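ATP12 ATPase (PDB 2R31) probably acts as a chaperone in the assembly of the F1 sector of ATP synthase. Local coordinates at residues V16-E21 / W25-D30; R155-S160 / L181-I186. One frame throughout, in Å; residues are numbered along the deposited sequence. Where two conformers were deposited one is given.

Interaction 1: V16-E21 / W25-D30; sequences VGIHKE and WAVLLD
Trp-25 and Lys-20 face each other as a non-hydrogen-bonded pair near the turn of a beta hairpin, and the closely packed part of the contact is centred on Trp-25, with Lys-20 over its ring. Lys-20 CB stands over the six-membered ring of Trp-25, 3.7 Å from its centroid and only 3° off the normal, a CH-pi contact made over the face. With CG anti to the backbone N (chi1 177°) and a bend at chi2, the lysine chain runs on across the same indole, bringing CD to 3.7 Å from Trp-25 NE1. In one of its two conformers a second bend, at chi4, returns the ammonium to its own strand, where Lys-20 NZ donates to Glu-21 O at 2.9 Å. Obliquely to the ring, Ile-18 CD1 reaches Trp-25 CZ3 at 3.6 Å. With an alanine at Trp-25 the indole is gone, which is likely to leave the lysine chain freer to turn and to take from Ile-18 CD1 one of its neighbours, opening a gap beside helix 47-58.

Four backbone bonds join the strands, in the pairs Gly-17/Leu-28 and His-19/Ala-26. The straightest run from Ala-26 N to His-19 O, with 174° at the hydrogen, and from Leu-28 N to Gly-17 O. Packing is sparser on the face holding His-19, Ala-26 and Leu-28: there Leu-28 CD1 meets His-19 CB at 3.9 Å, and the histidine is exposed to solvent, with Glu-21 OE2 in plane at its ring edge.

Helix 47-58 lies against the face bearing Val-16, Ile-18 and Trp-25, through Ala-54, Leu-51, and Glu-47 with Ala-50, respectively. Strand 24-29 is central in a three-stranded antiparallel meander, pairing with 32-33 on its other edge; Val-27 bonds through its backbone to Leu-34, just past that strand.

Interaction 2: R155-S160 / L181-I186; sequences RAEVAS and LGLAVI
Glu-157 and Val-158 meet Leu-183 in a small, buried helix-to-helix contact, in which helix 148-159 touches helix 179-186 inside the helical part of the chain. Just 99 Å² is buried between the two segments, and no hydrogen bond crosses. A single leucine supplies one whole side of it. Both methyls of Leu-183 approach the aliphatic part of the glutamate, with CD1 and CD2 each 4.2 Å from Glu-157 CG, the two side chains meeting at a slant. Leu-183 CD2 also lies 4.4 Å from Val-158 CG2, a looser touch.

Glu-157 thus plays a double role. Its CG, anti to the backbone N (chi1 -175°), is carried toward the leucine, while the bend at chi2 (74°) turns the carboxylate aside to a salt bridge between OE2 and Arg-187, immediately after the second segment. That charge pairing ties the same two regions together beside the apolar touch. Ser-160 OG, three residues on, donates to Glu-157 O at 2.7 Å, giving this carbonyl a side-chain partner.

Leu-131 packs on both Glu-157 and Leu-183. Helix 163-174, which lies between the two helices in the chain, packs on both, with Leu-166 on Val-158 and Leu-169 on Ile-186, so the arrangement is plain apolar helix packing within the helical part of the fold, flanked by one salt bridge.

The two interactions come in series along the chain: the hairpin of 16-21 and 25-30 is complete well before 155-160 and 181-186 meet. Their centres lie 31 Å apart and their nearest atoms about 19 Å, with no touch and no shared strand or helix. Interaction 1 belongs to the small antiparallel sheet near the N-terminus, about 26 Å from the centre of the chain and at the surface; interaction 2 lies buried, about 11 Å from that centre, among the helices of the C-terminal half. Together they illustrate how local beta pairing and helix packing between more distant segments organise separate parts of one probable assembly chaperone.

Interaction 1: V16-E21 / W25-D30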
ATOM      1  N   VAL A  16       6.845  11.635  25.328  1.00  9.04           N
ATOM      2  CA  VAL A  16       7.134  11.248  23.957  1.00  8.46           C
ATOM      3  C   VAL A  16       7.651  12.510  23.233  1.00  8.81           C
ATOM      4  O   VAL A  16       7.070  13.595  23.389  1.00 12.16           O
ATOM      5  CB  VAL A  16       5.919  10.701  23.208  1.00  9.59           C
ATOM      6  CG1 VAL A  16       6.293  10.253  21.831  1.00 11.52           C
ATOM      7  CG2 VAL A  16       5.308   9.544  23.996  1.00  9.98           C
ATOM      8  N   GLY A  17       8.672  12.363  22.417  1.00  9.21           N
ATOM      9  CA  GLY A  17       9.149  13.470  21.575  1.00  9.90           C
ATOM     10  C   GLY A  17       9.885  12.883  20.349  1.00  8.90           C
ATOM     11  O   GLY A  17       9.830  11.670  20.144  1.00  9.05           O
ATOM     12  N   ILE A  18      10.520  13.765  19.586  1.00  8.26           N
ATOM     13  CA  ILE A  18      11.267  13.346  18.429  1.00  8.18           C
ATOM     14  C   ILE A  18      12.626  14.056  18.395  1.00  8.23           C
ATOM     15  O   ILE A  18      12.795  15.096  19.033  1.00 10.05           O
ATOM     16  CB  ILE A  18      10.494  13.577  17.102  1.00  8.50           C
ATOM     17  CG1 ILE A  18      10.286  15.045  16.755  1.00  9.73           C
ATOM     18  CG2 ILE A  18       9.161  12.804  17.157  1.00  9.65           C
ATOM     19  CD1 ILE A  18       9.792  15.288  15.349  1.00 12.71           C
ATOM     20  N   HIS A  19      13.569  13.539  17.637  1.00  8.80           N
ATOM     21  CA  HIS A  19      14.888  14.135  17.491  1.00  8.51           C
ATOM     22  C   HIS A  19      15.548  13.618  16.237  1.00  8.88           C
ATOM     23  O   HIS A  19      15.507  12.413  15.973  1.00  9.93           O
ATOM     24  CB  HIS A  19      15.752  13.745  18.727  1.00  9.73           C
ATOM     25  CG  HIS A  19      17.138  14.286  18.659  1.00 11.25           C
ATOM     26  ND1 HIS A  19      17.436  15.632  18.686  1.00 14.92           N
ATOM     27  CD2 HIS A  19      18.324  13.620  18.499  1.00 14.92           C
ATOM     28  CE1 HIS A  19      18.760  15.763  18.561  1.00 17.64           C
ATOM     29  NE2 HIS A  19      19.335  14.564  18.454  1.00 18.60           N
ATOM     30  N   LYS A  20      16.209  14.497  15.463  1.00  8.55           N
ATOM     31  CA  LYS A  20      16.861  14.078  14.232  0.66  8.34           C
ATOM     32  C   LYS A  20      18.287  13.569  14.495  1.00  9.01           C
ATOM     33  O   LYS A  20      19.145  14.312  14.988  1.00 11.36           O
ATOM     34  CB  LYS A  20      16.883  15.218  13.200  0.66  9.62           C
ATOM     35  CG  LYS A  20      17.608  14.905  11.909  0.66  9.08           C
ATOM     36  CD  LYS A  20      16.933  13.867  11.047  0.66 10.72           C
ATOM     37  CE  LYS A  20      17.503  13.804   9.665  0.66 12.46           C
ATOM     38  NZ  LYS A  20      18.955  13.484   9.555  0.66 19.23           N
ATOM     39  N   GLU A  21      18.560  12.328  14.137  1.00  9.43           N
ATOM     40  CA  GLU A  21      19.868  11.672  14.183  1.00 10.04           C
ATOM     41  C   GLU A  21      20.403  11.618  12.777  1.00  9.54           C
ATOM     42  O   GLU A  21      19.711  11.846  11.766  1.00  9.29           O
ATOM     43  CB  GLU A  21      19.725  10.277  14.797  1.00 11.93           C
ATOM     44  CG  GLU A  21      19.250  10.248  16.242  1.00 13.04           C
ATOM     45  CD  GLU A  21      20.345  10.498  17.248  1.00 14.32           C
ATOM     46  OE1 GLU A  21      21.560  10.460  16.936  1.00 23.41           O
ATOM     47  OE2 GLU A  21      20.069  10.771  18.425  1.00 17.70           O
ATOM     48  N   TRP A  25      15.052  10.606  11.646  1.00  8.82           N
ATOM     49  CA  TRP A  25      14.365  11.014  12.859  1.00  8.12           C
ATOM     50  C   TRP A  25      14.126   9.808  13.768  1.00  8.07           C
ATOM     51  O   TRP A  25      13.718   8.738  13.308  1.00  8.46           O
ATOM     52  CB  TRP A  25      13.015  11.675  12.564  1.00  9.51           C
ATOM     53  CG  TRP A  25      13.134  13.019  11.926  1.00 12.43           C
ATOM     54  CD1 TRP A  25      13.274  13.310  10.585  1.00 15.53           C
ATOM     55  CD2 TRP A  25      13.148  14.269  12.610  1.00 14.74           C
ATOM     56  NE1 TRP A  25      13.350  14.660  10.411  1.00 19.33           N
ATOM     57  CE2 TRP A  25      13.292  15.266  11.639  1.00 17.76           C
ATOM     58  CE3 TRP A  25      13.083  14.631  13.943  1.00 16.94           C
ATOM     59  CZ2 TRP A  25      13.343  16.638  11.956  1.00 20.88           C
ATOM     60  CZ3 TRP A  25      13.122  15.969  14.269  1.00 19.10           C
ATOM     61  CH2 TRP A  25      13.258  16.964  13.280  1.00 21.71           C
ATOM     62  N   ALA A  26      14.347  10.029  15.048  1.00  9.15           N
ATOM     63  CA  ALA A  26      14.028   9.078  16.109  1.00  8.58           C
ATOM     64  C   ALA A  26      12.786   9.569  16.854  1.00  7.76           C
ATOM     65  O   ALA A  26      12.507  10.770  16.958  1.00  8.87           O
ATOM     66  CB  ALA A  26      15.179   8.961  17.081  1.00  9.59           C
ATOM     67  N   VAL A  27      12.053   8.587  17.399  1.00  7.94           N
ATOM     68  CA  VAL A  27      10.931   8.846  18.302  1.00  7.46           C
ATOM     69  C   VAL A  27      11.367   8.439  19.691  1.00  8.18           C
ATOM     70  O   VAL A  27      11.830   7.301  19.860  1.00  9.67           O
ATOM     71  CB  VAL A  27       9.682   8.058  17.861  1.00  8.13           C
ATOM     72  CG1 VAL A  27       8.530   8.210  18.880  1.00  8.96           C
ATOM     73  CG2 VAL A  27       9.227   8.545  16.482  1.00  9.18           C
ATOM     74  N   LEU A  28      11.272   9.352  20.644  1.00  8.95           N
ATOM     75  CA  LEU A  28      11.798   9.181  21.988  1.00  9.70           C
ATOM     76  C   LEU A  28      10.690   8.922  22.981  1.00  9.43           C
ATOM     77  O   LEU A  28       9.746   9.691  23.100  1.00 11.49           O
ATOM     78  CB  LEU A  28      12.533  10.471  22.417  1.00 10.98           C
ATOM     79  CG  LEU A  28      13.592  11.042  21.472  1.00 12.66           C
ATOM     80  CD1 LEU A  28      14.168  12.353  22.018  1.00 17.17           C
ATOM     81  CD2 LEU A  28      14.623   9.973  21.294  1.00 16.08           C
ATOM     82  N   LEU A  29      10.846   7.855  23.734  1.00  8.36           N
ATOM     83  CA  LEU A  29       9.964   7.496  24.869  1.00  8.49           C
ATOM     84  C   LEU A  29      10.771   7.790  26.112  1.00  8.42           C
ATOM     85  O   LEU A  29      11.779   7.091  26.337  1.00  8.80           O
ATOM     86  CB  LEU A  29       9.521   6.042  24.809  1.00  9.78           C
ATOM     87  CG  LEU A  29       8.857   5.571  23.523  1.00 12.17           C
ATOM     88  CD1 LEU A  29       8.404   4.094  23.644  1.00 17.64           C
ATOM     89  CD2 LEU A  29       7.691   6.447  23.182  1.00 13.58           C
ATOM     90  N   ASP A  30      10.380   8.801  26.895  0.61  8.52           N
ATOM     91  CA  ASP A  30      11.187   9.240  28.021  0.61  7.88           C
ATOM     92  C   ASP A  30      12.668   9.310  27.628  0.61  8.27           C
ATOM     93  O   ASP A  30      13.514   8.754  28.314  0.61  9.92           O
ATOM     94  CB  ASP A  30      10.997   8.379  29.272  0.61  8.47           C
ATOM     95  CG  ASP A  30       9.733   8.745  29.992  0.61  7.97           C
ATOM     96  OD1 ASP A  30       9.136   9.829  29.768  0.61 10.71           O
ATOM     97  OD2 ASP A  30       9.314   7.914  30.822  0.61  9.44           O
TER

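Interaction 2: R155-S160 / L181-I186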
ATOM      1  N   ARG A 155       9.065  -1.799 -14.125  1.00  7.25           N
ATOM      2  CA  ARG A 155      10.136  -2.158 -13.196  0.58  7.43           C
ATOM      3  C   ARG A 155      10.902  -0.926 -12.767  1.00  7.26           C
ATOM      4  O   ARG A 155      11.199  -0.721 -11.569  1.00  7.81           O
ATOM      5  CB  ARG A 155      11.130  -3.167 -13.781  0.58  8.46           C
ATOM      6  CG  ARG A 155      10.747  -4.630 -13.690  0.58  9.50           C
ATOM      7  CD  ARG A 155      10.966  -5.207 -12.274  0.58  8.30           C
ATOM      8  NE  ARG A 155      10.845  -6.668 -12.318  0.58  8.87           N
ATOM      9  CZ  ARG A 155      11.825  -7.484 -12.675  0.58  8.98           C
ATOM     10  NH1 ARG A 155      11.576  -8.795 -12.702  0.58 10.71           N
ATOM     11  NH2 ARG A 155      13.032  -7.049 -12.996  0.58  9.50           N
ATOM     12  N   ALA A 156      11.279  -0.092 -13.745  1.00  7.23           N
ATOM     13  CA  ALA A 156      12.105   1.072 -13.445  1.00  8.01           C
ATOM     14  C   ALA A 156      11.345   2.063 -12.584  1.00  7.39           C
ATOM     15  O   ALA A 156      11.941   2.688 -11.685  1.00  8.41           O
ATOM     16  CB  ALA A 156      12.588   1.723 -14.745  1.00  9.72           C
ATOM     17  N   GLU A 157      10.071   2.246 -12.831  1.00  7.34           N
ATOM     18  CA  GLU A 157       9.257   3.153 -12.050  1.00  7.89           C
ATOM     19  C   GLU A 157       9.262   2.736 -10.594  1.00  6.77           C
ATOM     20  O   GLU A 157       9.471   3.552  -9.680  1.00  8.36           O
ATOM     21  CB  GLU A 157       7.831   3.211 -12.619  1.00  8.90           C
ATOM     22  CG  GLU A 157       6.976   4.226 -11.914  1.00  8.66           C
ATOM     23  CD  GLU A 157       7.300   5.668 -12.261  1.00 11.25           C
ATOM     24  OE1 GLU A 157       7.980   5.937 -13.246  1.00 18.08           O
ATOM     25  OE2 GLU A 157       6.838   6.559 -11.493  1.00 11.81           O
ATOM     26  N   VAL A 158       9.032   1.461 -10.316  1.00  6.84           N
ATOM     27  CA  VAL A 158       9.011   0.962  -8.933  1.00  6.41           C
ATOM     28  C   VAL A 158      10.389   1.078  -8.276  1.00  6.47           C
ATOM     29  O   VAL A 158      10.522   1.466  -7.118  1.00  7.02           O
ATOM     30  CB  VAL A 158       8.457  -0.467  -8.886  1.00  6.29           C
ATOM     31  CG1 VAL A 158       8.549  -1.031  -7.488  1.00  6.91           C
ATOM     32  CG2 VAL A 158       7.016  -0.503  -9.375  1.00  7.12           C
ATOM     33  N   ALA A 159      11.431   0.726  -9.029  1.00  6.86           N
ATOM     34  CA  ALA A 159      12.806   0.742  -8.469  1.00  7.84           C
ATOM     35  C   ALA A 159      13.285   2.126  -8.213  1.00  8.19           C
ATOM     36  O   ALA A 159      14.276   2.287  -7.466  1.00 10.73           O
ATOM     37  CB  ALA A 159      13.727  -0.010  -9.436  1.00  9.57           C
ATOM     38  N   SER A 160      12.645   3.155  -8.736  1.00  8.11           N
ATOM     39  CA  SER A 160      13.023   4.532  -8.503  1.00  9.91           C
ATOM     40  C   SER A 160      12.557   5.052  -7.141  1.00  9.64           C
ATOM     41  O   SER A 160      12.932   6.190  -6.782  1.00 12.95           O
ATOM     42  CB  SER A 160      12.439   5.450  -9.617  1.00 11.54           C
ATOM     43  OG  SER A 160      11.047   5.716  -9.464  1.00 11.65           O
ATOM     44  N   LEU A 181      -3.072   0.427 -10.392  1.00  5.75           N
ATOM     45  CA  LEU A 181      -3.808   1.125  -9.348  1.00  6.00           C
ATOM     46  C   LEU A 181      -2.914   1.600  -8.241  1.00  5.70           C
ATOM     47  O   LEU A 181      -3.108   2.701  -7.679  1.00  6.73           O
ATOM     48  CB  LEU A 181      -4.921   0.248  -8.763  1.00  6.29           C
ATOM     49  CG  LEU A 181      -6.072  -0.121  -9.714  1.00  6.96           C
ATOM     50  CD1 LEU A 181      -7.057  -1.017  -8.985  1.00  8.01           C
ATOM     51  CD2 LEU A 181      -6.764   1.106 -10.267  1.00  9.04           C
ATOM     52  N   GLY A 182      -1.888   0.825  -7.854  1.00  5.67           N
ATOM     53  CA  GLY A 182      -0.991   1.289  -6.818  1.00  5.78           C
ATOM     54  C   GLY A 182      -0.185   2.524  -7.237  1.00  5.54           C
ATOM     55  O   GLY A 182      -0.058   3.489  -6.474  1.00  5.81           O
ATOM     56  N   LEU A 183       0.369   2.470  -8.457  1.00  5.64           N
ATOM     57  CA  LEU A 183       1.100   3.624  -8.967  1.00  5.47           C
ATOM     58  C   LEU A 183       0.185   4.842  -9.108  1.00  5.60           C
ATOM     59  O   LEU A 183       0.604   5.968  -8.846  1.00  6.34           O
ATOM     60  CB  LEU A 183       1.789   3.322 -10.300  1.00  5.99           C
ATOM     61  CG  LEU A 183       2.933   2.306 -10.209  1.00  6.05           C
ATOM     62  CD1 LEU A 183       3.438   1.986 -11.597  1.00  7.30           C
ATOM     63  CD2 LEU A 183       4.050   2.777  -9.331  1.00  7.04           C
ATOM     64  N   ALA A 184      -1.072   4.633  -9.527  1.00  5.71           N
ATOM     65  CA  ALA A 184      -1.982   5.765  -9.679  1.00  6.03           C
ATOM     66  C   ALA A 184      -2.248   6.435  -8.357  1.00  6.03           C
ATOM     67  O   ALA A 184      -2.433   7.670  -8.319  1.00  6.97           O
ATOM     68  CB  ALA A 184      -3.267   5.294 -10.340  1.00  6.82           C
ATOM     69  N   VAL A 185      -2.258   5.699  -7.247  1.00  5.88           N
ATOM     70  CA  VAL A 185      -2.430   6.313  -5.933  1.00  6.02           C
ATOM     71  C   VAL A 185      -1.173   7.116  -5.591  1.00  6.01           C
ATOM     72  O   VAL A 185      -1.237   8.299  -5.237  1.00  7.93           O
ATOM     73  CB  VAL A 185      -2.774   5.284  -4.856  1.00  5.92           C
ATOM     74  CG1 VAL A 185      -2.746   5.955  -3.473  1.00  6.68           C
ATOM     75  CG2 VAL A 185      -4.115   4.646  -5.136  1.00  6.43           C
ATOM     76  N   ILE A 186       0.014   6.497  -5.637  1.00  5.80           N
ATOM     77  CA  ILE A 186       1.201   7.215  -5.170  1.00  6.27           C
ATOM     78  C   ILE A 186       1.559   8.379  -6.093  1.00  6.77           C
ATOM     79  O   ILE A 186       2.185   9.346  -5.638  1.00  7.77           O
ATOM     80  CB  ILE A 186       2.399   6.272  -4.925  1.00  6.25           C
ATOM     81  CG1 ILE A 186       2.950   5.616  -6.153  1.00  6.62           C
ATOM     82  CG2 ILE A 186       2.057   5.256  -3.825  1.00  6.62           C
ATOM     83  CD1 ILE A 186       4.392   5.131  -6.022  1.00  7.48           C
TER